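Local coordinates for protein putative nitroreductase (Thermotoga maritima, PDB 1VKW) that probably acts as an oxidoreductase of the FMN-dependent nitroreductase type, though its substrate is not established, at residues A[15-19]-A[192-197]; A[76-80]-A[108-112]; A[151-156]-A[185-190]. All coordinates share one frame; numbering follows the deposited sequence.

Contact 1 (A[15-19]-A[192-197]); sequences IFEAI and LTAREI
The N-terminal helix 15-21 runs against the last turns of helix 180-198 as an antiparallel helix pair, with Ile15 and Phe16 laid against Leu192, Thr193, Glu196 and Ile197. The local axes pass 10.4 Å apart with their directions 154° from one another. Ile15 has CG1 anti to the backbone N (chi1 -177°), which carries CD1 to Leu192 CB at 3.6 Å, the two side chains crossing at about a right angle. Its other branch, CG2, slides past Glu196 and meets that residue's CB at 3.7 Å. An alanine here would lose both branches, which is likely to open a gap beside Leu192 and the aliphatic part of Glu196. The Phe16 ring is met at its edge, in plane, by Ile197 CG1, 3.9 Å from CZ, while Glu196 CG lies obliquely 3.6 Å from CE2; Lys147 adds a cation-pi contact to the same ring. Tightest of all is Ile19 CD1 against Thr193 CG2, at 3.4 Å. Thr193 can present this methyl group because its OG1 is turned back to His189 O within its own helix. No direct hydrogen bond joins the helices: one water accepts from Ile15 N and donates to Glu196 OE1, whereas OE2 pairs with Lys199. The result is an antiparallel helix pair, joined through aliphatic and aromatic contacts with a water bridge beside them.

Contact 2 (A[76-80]-A[108-112]); sequences ELVEY and DVPYI
Tyr80 reaches from helix 74-93 to the loop 108-112, where Pro110 and Tyr111 receive its ring and hydroxyl. Its CB points toward the loop, and with CG anti to the backbone N (chi1 -162°) the ring continues in that direction. At the root of the ring, CG lies 4.2 Å from Pro110 CG, a loose contact. Further out, CE1 comes to 3.9 Å from Pro110 CD, and this carbon stands over one ring face: it is 4.1 Å from the centroid of the Tyr80 ring and 17° off the ring normal, the geometry of a CH-pi interaction, with some displacement toward the rim. On the other ortho carbon of the phenol, CE2 approaches Tyr111 CB at 4.4 Å, a marginal contact. The tip makes the hydrogen bond of the contact: OH donates to Tyr111 O over 2.6 Å, and the C=O...donor angle of 164° places the hydroxyl nearly in line with the carbonyl bond. Val109 CG1 also touches this oxygen, at 3.8 Å. A hydrogen bond from Ala68 N reaches the same hydroxyl, so one oxygen both donates and accepts, which should fix the rotation of its O-H bond. Leu77, one turn of helix back, extends the apolar surface offered to the proline, its CD2 lying 3.6 Å from Pro110 CG. The contact thus joins helix 74-93 to the loop between strands 97-101 and 112-116. Tyr67 of strand 64-67 and Trp100 of strand 97-101 also touch the Tyr80 side chain, and Trp55 meets it ring to ring, with the planes inclined. Val181, at the start of helix 180-198, touches both Leu77 and Tyr111.

Contact 3 (A[151-156]-A[185-190]); sequences MTILAP and IALSHA
His189 of helix 180-198 directs its imidazole at residues 151-156, where Met151 of helix 143-153, a selenomethionine, and Ala155 of the following loop meet it from different directions. In the ring plane, ND1 donates to Met151 O at 3.0 Å; the N-H...O angle is 162° and the oxygen lies only 8° out of the plane, although the nitrogen is tilted 32° from the plane of the carbonyl. Over one face, by contrast, Ala155 CB sits above the ring centre, 3.8 Å from the centroid of the His189 ring, as a CH-pi contact. Having CG beside its own backbone N and anti to the carbonyl carbon is what turns the ring toward residues 151-156. Ile185, one turn earlier, crosses Pro156 at a slant: its CG2 lies 3.5 Å from Pro156 CD and 3.4 Å from Pro156 O. At the other end Thr152 uses both branches. CG2 packs 3.8 Å from Ala186 CB, and OG1, hydrogen-bonded to Ile148 O, comes within 3.5 Å of Ala190 CB. The small Ala186 and Ala190 are consistent with this close approach. The second ring nitrogen of His189, NE2, bonds Glu85 of helix 74-93. Held between a carbonyl and a carboxylate, the imidazole can hardly turn and may be stabilised with protons on both nitrogens; Pro156 O, buried with no polar partner, probably bears a desolvation cost.

In the fold
Helix 180-198 carries one side of both contact 1 and contact 3, whose centres lie 10 Å apart and which touch directly. Ile19 CG2 of the N-terminal helix packs 3.6 Å from His189 ND1, and Thr193 CG2 lies 3.6 Å from Met151 CB. Contact 2 is more distant: its centre is 23 Å from that of contact 1, on the opposite side of the chain's centre, and 16 Å from that of contact 3. Helix 74-93 supplies residues 76-80 of contact 2 and also touches contact 1 through Leu89 and contact 3 through Glu85. A sulfate, probably from the crystallisation liquor, lies about 4 Å from the Pro156 side chain; it may mark a pocket.

Contact 1 (A[15-19]-A[192-197])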
loop_
_atom_site.group_PDB
_atom_site.type_symbol
_atom_site.label_atom_id
_atom_site.label_comp_id
_atom_site.label_asym_id
_atom_site.label_seq_id
_atom_site.Cartn_x
_atom_site.Cartn_y
_atom_site.Cartn_z
ATOM N N ILE A 15 -10.891 -3.925 -2.246
ATOM C CA ILE A 15 -9.620 -3.281 -2.527
ATOM C C ILE A 15 -9.769 -1.858 -3.094
ATOM O O ILE A 15 -8.981 -0.977 -2.761
ATOM C CB ILE A 15 -8.755 -4.172 -3.474
ATOM C CG1 ILE A 15 -7.382 -3.539 -3.724
ATOM C CG2 ILE A 15 -9.451 -4.426 -4.798
ATOM C CD1 ILE A 15 -6.549 -3.329 -2.458
ATOM N N PHE A 16 -10.759 -1.638 -3.953
ATOM C CA PHE A 16 -10.961 -0.328 -4.559
ATOM C C PHE A 16 -11.366 0.703 -3.502
ATOM O O PHE A 16 -10.870 1.839 -3.477
ATOM C CB PHE A 16 -12.011 -0.401 -5.669
ATOM C CG PHE A 16 -11.680 -1.391 -6.746
ATOM C CD1 PHE A 16 -10.531 -1.236 -7.518
ATOM C CD2 PHE A 16 -12.498 -2.483 -6.979
ATOM C CE1 PHE A 16 -10.214 -2.156 -8.515
ATOM C CE2 PHE A 16 -12.184 -3.411 -7.971
ATOM C CZ PHE A 16 -11.043 -3.251 -8.734
ATOM N N GLU A 17 -12.255 0.288 -2.609
ATOM C CA GLU A 17 -12.732 1.169 -1.553
ATOM C C GLU A 17 -11.609 1.455 -0.553
ATOM O O GLU A 17 -11.448 2.584 -0.116
ATOM C CB GLU A 17 -13.973 0.557 -0.895
ATOM C CG GLU A 17 -15.133 0.436 -1.884
ATOM C CD GLU A 17 -16.278 -0.443 -1.420
ATOM O OE1 GLU A 17 -16.066 -1.351 -0.588
ATOM O OE2 GLU A 17 -17.405 -0.231 -1.915
ATOM N N ALA A 18 -10.803 0.448 -0.226
ATOM C CA ALA A 18 -9.646 0.642 0.668
ATOM C C ALA A 18 -8.641 1.648 0.106
ATOM O O ALA A 18 -8.183 2.540 0.820
ATOM C CB ALA A 18 -8.956 -0.676 0.938
ATOM N N ILE A 19 -8.289 1.506 -1.172
ATOM C CA ILE A 19 -7.376 2.451 -1.812
ATOM C C ILE A 19 -7.978 3.859 -1.809
ATOM O O ILE A 19 -7.297 4.834 -1.481
ATOM C CB ILE A 19 -7.025 2.004 -3.255
ATOM C CG1 ILE A 19 -6.157 0.738 -3.221
ATOM C CG2 ILE A 19 -6.276 3.136 -4.004
ATOM C CD1 ILE A 19 -6.010 0.007 -4.581
ATOM N N LEU A 192 -2.711 -5.708 -6.275
ATOM C CA LEU A 192 -3.978 -6.002 -5.605
ATOM C C LEU A 192 -5.215 -5.708 -6.471
ATOM O O LEU A 192 -6.187 -6.454 -6.433
ATOM C CB LEU A 192 -4.050 -5.263 -4.257
ATOM C CG LEU A 192 -3.070 -5.737 -3.169
ATOM C CD1 LEU A 192 -3.066 -4.783 -1.984
ATOM C CD2 LEU A 192 -3.364 -7.156 -2.703
ATOM N N THR A 193 -5.192 -4.634 -7.254
ATOM C CA THR A 193 -6.339 -4.323 -8.116
ATOM C C THR A 193 -6.402 -5.259 -9.318
ATOM O O THR A 193 -7.487 -5.725 -9.700
ATOM C CB THR A 193 -6.327 -2.860 -8.569
ATOM O OG1 THR A 193 -5.082 -2.558 -9.197
ATOM C CG2 THR A 193 -6.398 -1.915 -7.370
ATOM N N ALA A 194 -5.240 -5.583 -9.888
ATOM C CA ALA A 194 -5.184 -6.543 -10.996
ATOM C C ALA A 194 -5.668 -7.937 -10.571
ATOM O O ALA A 194 -6.342 -8.633 -11.334
ATOM C CB ALA A 194 -3.765 -6.614 -11.564
ATOM N N ARG A 195 -5.328 -8.325 -9.345
ATOM C CA ARG A 195 -5.742 -9.599 -8.777
ATOM C C ARG A 195 -7.266 -9.668 -8.682
ATOM O O ARG A 195 -7.875 -10.674 -9.055
ATOM C CB ARG A 195 -5.113 -9.786 -7.391
ATOM C CG ARG A 195 -5.336 -11.149 -6.768
ATOM C CD ARG A 195 -4.609 -11.332 -5.436
ATOM N NE ARG A 195 -5.271 -10.605 -4.359
ATOM C CZ ARG A 195 -4.828 -10.531 -3.108
ATOM N NH1 ARG A 195 -3.700 -11.139 -2.748
ATOM N NH2 ARG A 195 -5.520 -9.840 -2.207
ATOM N N GLU A 196 -7.860 -8.584 -8.186
ATOM C CA GLU A 196 -9.315 -8.434 -8.119
ATOM C C GLU A 196 -9.975 -8.430 -9.504
ATOM O O GLU A 196 -10.968 -9.133 -9.720
ATOM C CB GLU A 196 -9.673 -7.144 -7.366
ATOM C CG GLU A 196 -11.160 -6.838 -7.280
ATOM C CD GLU A 196 -11.945 -7.890 -6.518
ATOM O OE1 GLU A 196 -11.380 -8.506 -5.589
ATOM O OE2 GLU A 196 -13.136 -8.097 -6.845
ATOM N N ILE A 197 -9.441 -7.637 -10.429
ATOM C CA ILE A 197 -10.036 -7.485 -11.752
ATOM C C ILE A 197 -10.007 -8.781 -12.552
ATOM O O ILE A 197 -11.027 -9.197 -13.088
ATOM C CB ILE A 197 -9.360 -6.341 -12.537
ATOM C CG1 ILE A 197 -9.793 -5.003 -11.940
ATOM C CG2 ILE A 197 -9.752 -6.383 -14.031
ATOM C CD1 ILE A 197 -9.026 -3.819 -12.440
HETATM O O HOH W 1 -11.539 -6.795 -3.094
#

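Contact 2 (A[76-80]-A[108-112])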
loop_
_atom_site.group_PDB
_atom_site.type_symbol
_atom_site.label_atom_id
_atom_site.label_comp_id
_atom_site.label_asym_id
_atom_site.label_seq_id
_atom_site.Cartn_x
_atom_site.Cartn_y
_atom_site.Cartn_z
ATOM N N GLU A 76 15.273 -4.775 -1.559
ATOM C CA GLU A 76 14.742 -4.966 -0.210
ATOM C C GLU A 76 13.817 -3.825 0.185
ATOM O O GLU A 76 12.861 -4.029 0.936
ATOM C CB GLU A 76 15.858 -5.108 0.825
ATOM C CG GLU A 76 16.660 -6.402 0.728
ATOM C CD GLU A 76 17.971 -6.245 -0.014
ATOM O OE1 GLU A 76 17.955 -6.055 -1.249
ATOM O OE2 GLU A 76 19.031 -6.323 0.642
ATOM N N LEU A 77 14.102 -2.623 -0.305
ATOM C CA LEU A 77 13.247 -1.475 -0.020
ATOM C C LEU A 77 11.931 -1.514 -0.820
ATOM O O LEU A 77 10.892 -1.107 -0.310
ATOM C CB LEU A 77 13.998 -0.167 -0.260
ATOM C CG LEU A 77 15.029 0.186 0.817
ATOM C CD1 LEU A 77 15.905 1.317 0.334
ATOM C CD2 LEU A 77 14.366 0.543 2.139
ATOM N N VAL A 78 11.977 -2.000 -2.060
ATOM C CA VAL A 78 10.742 -2.271 -2.830
ATOM C C VAL A 78 9.871 -3.260 -2.045
ATOM O O VAL A 78 8.659 -3.068 -1.921
ATOM C CB VAL A 78 11.052 -2.793 -4.265
ATOM C CG1 VAL A 78 9.801 -3.274 -4.973
ATOM C CG2 VAL A 78 11.686 -1.715 -5.092
ATOM N N GLU A 79 10.507 -4.300 -1.503
ATOM C CA GLU A 79 9.852 -5.286 -0.651
ATOM C C GLU A 79 9.166 -4.619 0.528
ATOM O O GLU A 79 8.017 -4.935 0.836
ATOM C CB GLU A 79 10.884 -6.313 -0.134
ATOM C CG GLU A 79 10.282 -7.609 0.388
ATOM C CD GLU A 79 9.689 -8.456 -0.726
ATOM O OE1 GLU A 79 10.466 -9.089 -1.476
ATOM O OE2 GLU A 79 8.451 -8.490 -0.849
ATOM N N TYR A 80 9.879 -3.705 1.192
ATOM C CA TYR A 80 9.330 -2.972 2.337
ATOM C C TYR A 80 8.072 -2.188 1.942
ATOM O O TYR A 80 7.032 -2.292 2.597
ATOM C CB TYR A 80 10.389 -2.047 2.957
ATOM C CG TYR A 80 10.039 -1.606 4.370
ATOM C CD1 TYR A 80 10.450 -2.346 5.469
ATOM C CD2 TYR A 80 9.270 -0.468 4.602
ATOM C CE1 TYR A 80 10.117 -1.962 6.761
ATOM C CE2 TYR A 80 8.937 -0.072 5.903
ATOM C CZ TYR A 80 9.362 -0.830 6.976
ATOM O OH TYR A 80 9.037 -0.459 8.268
ATOM N N ASP A 108 17.817 0.981 11.558
ATOM C CA ASP A 108 17.786 0.096 10.392
ATOM C C ASP A 108 16.356 -0.089 9.871
ATOM O O ASP A 108 16.057 -1.078 9.199
ATOM C CB ASP A 108 18.390 -1.263 10.748
ATOM N N VAL A 109 15.489 0.873 10.179
ATOM C CA VAL A 109 14.094 0.854 9.751
ATOM C C VAL A 109 13.878 2.065 8.831
ATOM O O VAL A 109 14.089 3.199 9.259
ATOM C CB VAL A 109 13.134 0.887 10.974
ATOM C CG1 VAL A 109 11.679 0.997 10.551
ATOM C CG2 VAL A 109 13.328 -0.352 11.827
ATOM N N PRO A 110 13.478 1.837 7.576
ATOM C CA PRO A 110 13.319 2.939 6.614
ATOM C C PRO A 110 12.173 3.891 6.977
ATOM O O PRO A 110 12.335 5.112 6.953
ATOM C CB PRO A 110 13.015 2.221 5.285
ATOM C CG PRO A 110 13.244 0.771 5.523
ATOM C CD PRO A 110 13.132 0.532 6.980
ATOM N N TYR A 111 11.021 3.318 7.296
ATOM C CA TYR A 111 9.851 4.088 7.672
ATOM C C TYR A 111 9.073 3.330 8.739
ATOM O O TYR A 111 9.144 2.104 8.811
ATOM C CB TYR A 111 8.932 4.303 6.460
ATOM C CG TYR A 111 9.541 5.075 5.307
ATOM C CD1 TYR A 111 9.408 6.458 5.221
ATOM C CD2 TYR A 111 10.227 4.419 4.289
ATOM C CE1 TYR A 111 9.957 7.171 4.156
ATOM C CE2 TYR A 111 10.782 5.120 3.222
ATOM C CZ TYR A 111 10.643 6.494 3.157
ATOM O OH TYR A 111 11.195 7.192 2.101
ATOM N N ILE A 112 8.330 4.056 9.562
ATOM C CA ILE A 112 7.278 3.421 10.344
ATOM C C ILE A 112 5.940 3.730 9.680
ATOM O O ILE A 112 5.825 4.656 8.875
ATOM C CB ILE A 112 7.300 3.853 11.836
ATOM C CG1 ILE A 112 6.976 5.340 12.001
ATOM C CG2 ILE A 112 8.648 3.528 12.459
ATOM C CD1 ILE A 112 6.794 5.786 13.437
#

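Contact 3 (A[151-156]-A[185-190])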
loop_
_atom_site.group_PDB
_atom_site.type_symbol
_atom_site.label_atom_id
_atom_site.label_comp_id
_atom_site.label_asym_id
_atom_site.label_seq_id
_atom_site.Cartn_x
_atom_site.Cartn_y
_atom_site.Cartn_z
HETATM N N MSE A 151 -5.955 3.563 -9.659
HETATM C CA MSE A 151 -5.794 3.073 -8.279
HETATM C C MSE A 151 -4.339 3.119 -7.822
HETATM O O MSE A 151 -4.064 3.342 -6.642
HETATM C CB MSE A 151 -6.311 1.642 -8.153
HETATM C CG MSE A 151 -7.788 1.495 -8.356
HETATM SE SE MSE A 151 -8.846 2.497 -7.038
HETATM C CE MSE A 151 -9.156 4.159 -8.133
ATOM N N THR A 152 -3.415 2.896 -8.754
ATOM C CA THR A 152 -1.985 2.980 -8.482
ATOM C C THR A 152 -1.546 4.417 -8.141
ATOM O O THR A 152 -0.754 4.605 -7.214
ATOM C CB THR A 152 -1.178 2.443 -9.706
ATOM O OG1 THR A 152 -1.526 1.072 -9.952
ATOM C CG2 THR A 152 0.320 2.427 -9.441
ATOM N N ILE A 153 -2.070 5.402 -8.882
ATOM C CA ILE A 153 -1.760 6.836 -8.660
ATOM C C ILE A 153 -2.231 7.342 -7.300
ATOM O O ILE A 153 -1.674 8.296 -6.773
ATOM C CB ILE A 153 -2.403 7.743 -9.784
ATOM C CG1 ILE A 153 -1.828 7.424 -11.167
ATOM C CG2 ILE A 153 -2.240 9.244 -9.467
ATOM C CD1 ILE A 153 -0.398 7.047 -11.160
ATOM N N LEU A 154 -3.257 6.714 -6.737
ATOM C CA LEU A 154 -3.718 7.090 -5.401
ATOM C C LEU A 154 -2.795 6.586 -4.287
ATOM O O LEU A 154 -3.038 6.868 -3.121
ATOM C CB LEU A 154 -5.163 6.621 -5.169
ATOM C CG LEU A 154 -6.177 7.235 -6.152
ATOM C CD1 LEU A 154 -7.536 6.597 -6.029
ATOM C CD2 LEU A 154 -6.280 8.759 -5.992
ATOM N N ALA A 155 -1.743 5.848 -4.636
ATOM C CA ALA A 155 -0.779 5.371 -3.646
ATOM C C ALA A 155 -0.129 6.553 -2.951
ATOM O O ALA A 155 -0.002 7.624 -3.549
ATOM C CB ALA A 155 0.303 4.507 -4.315
ATOM N N PRO A 156 0.283 6.371 -1.697
ATOM C CA PRO A 156 1.046 7.393 -1.017
ATOM C C PRO A 156 2.489 7.326 -1.495
ATOM O O PRO A 156 2.921 6.315 -2.065
ATOM C CB PRO A 156 0.938 6.995 0.456
ATOM C CG PRO A 156 0.841 5.500 0.419
ATOM C CD PRO A 156 0.060 5.195 -0.836
ATOM N N ILE A 185 5.266 0.462 -2.911
ATOM C CA ILE A 185 3.931 0.919 -2.503
ATOM C C ILE A 185 2.970 0.932 -3.703
ATOM O O ILE A 185 1.892 0.340 -3.650
ATOM C CB ILE A 185 4.025 2.320 -1.816
ATOM C CG1 ILE A 185 4.717 2.206 -0.444
ATOM C CG2 ILE A 185 2.646 2.938 -1.610
ATOM C CD1 ILE A 185 5.061 3.540 0.184
ATOM N N ALA A 186 3.376 1.596 -4.785
ATOM C CA ALA A 186 2.558 1.671 -5.989
ATOM C C ALA A 186 2.330 0.282 -6.591
ATOM O O ALA A 186 1.233 -0.033 -7.058
ATOM C CB ALA A 186 3.209 2.588 -7.013
ATOM N N LEU A 187 3.369 -0.545 -6.574
ATOM C CA LEU A 187 3.285 -1.898 -7.127
ATOM C C LEU A 187 2.258 -2.741 -6.381
ATOM O O LEU A 187 1.563 -3.556 -6.998
ATOM C CB LEU A 187 4.656 -2.576 -7.092
ATOM C CG LEU A 187 4.836 -3.926 -7.782
ATOM C CD1 LEU A 187 4.760 -3.778 -9.282
ATOM C CD2 LEU A 187 6.174 -4.529 -7.355
ATOM N N SER A 188 2.149 -2.527 -5.068
ATOM C CA SER A 188 1.130 -3.199 -4.255
ATOM C C SER A 188 -0.280 -2.857 -4.715
ATOM O O SER A 188 -1.138 -3.743 -4.795
ATOM C CB SER A 188 1.295 -2.887 -2.758
ATOM O OG SER A 188 0.812 -1.595 -2.419
ATOM N N HIS A 189 -0.528 -1.587 -5.034
ATOM C CA HIS A 189 -1.838 -1.174 -5.555
ATOM C C HIS A 189 -2.157 -1.817 -6.891
ATOM O O HIS A 189 -3.282 -2.250 -7.121
ATOM C CB HIS A 189 -1.933 0.356 -5.688
ATOM C CG HIS A 189 -2.010 1.077 -4.378
ATOM N ND1 HIS A 189 -2.806 2.188 -4.186
ATOM C CD2 HIS A 189 -1.397 0.845 -3.194
ATOM C CE1 HIS A 189 -2.670 2.611 -2.938
ATOM N NE2 HIS A 189 -1.816 1.819 -2.318
ATOM N N ALA A 190 -1.173 -1.856 -7.790
ATOM C CA ALA A 190 -1.378 -2.437 -9.108
ATOM C C ALA A 190 -1.612 -3.944 -8.987
ATOM O O ALA A 190 -2.506 -4.500 -9.608
ATOM C CB ALA A 190 -0.207 -2.151 -9.994
#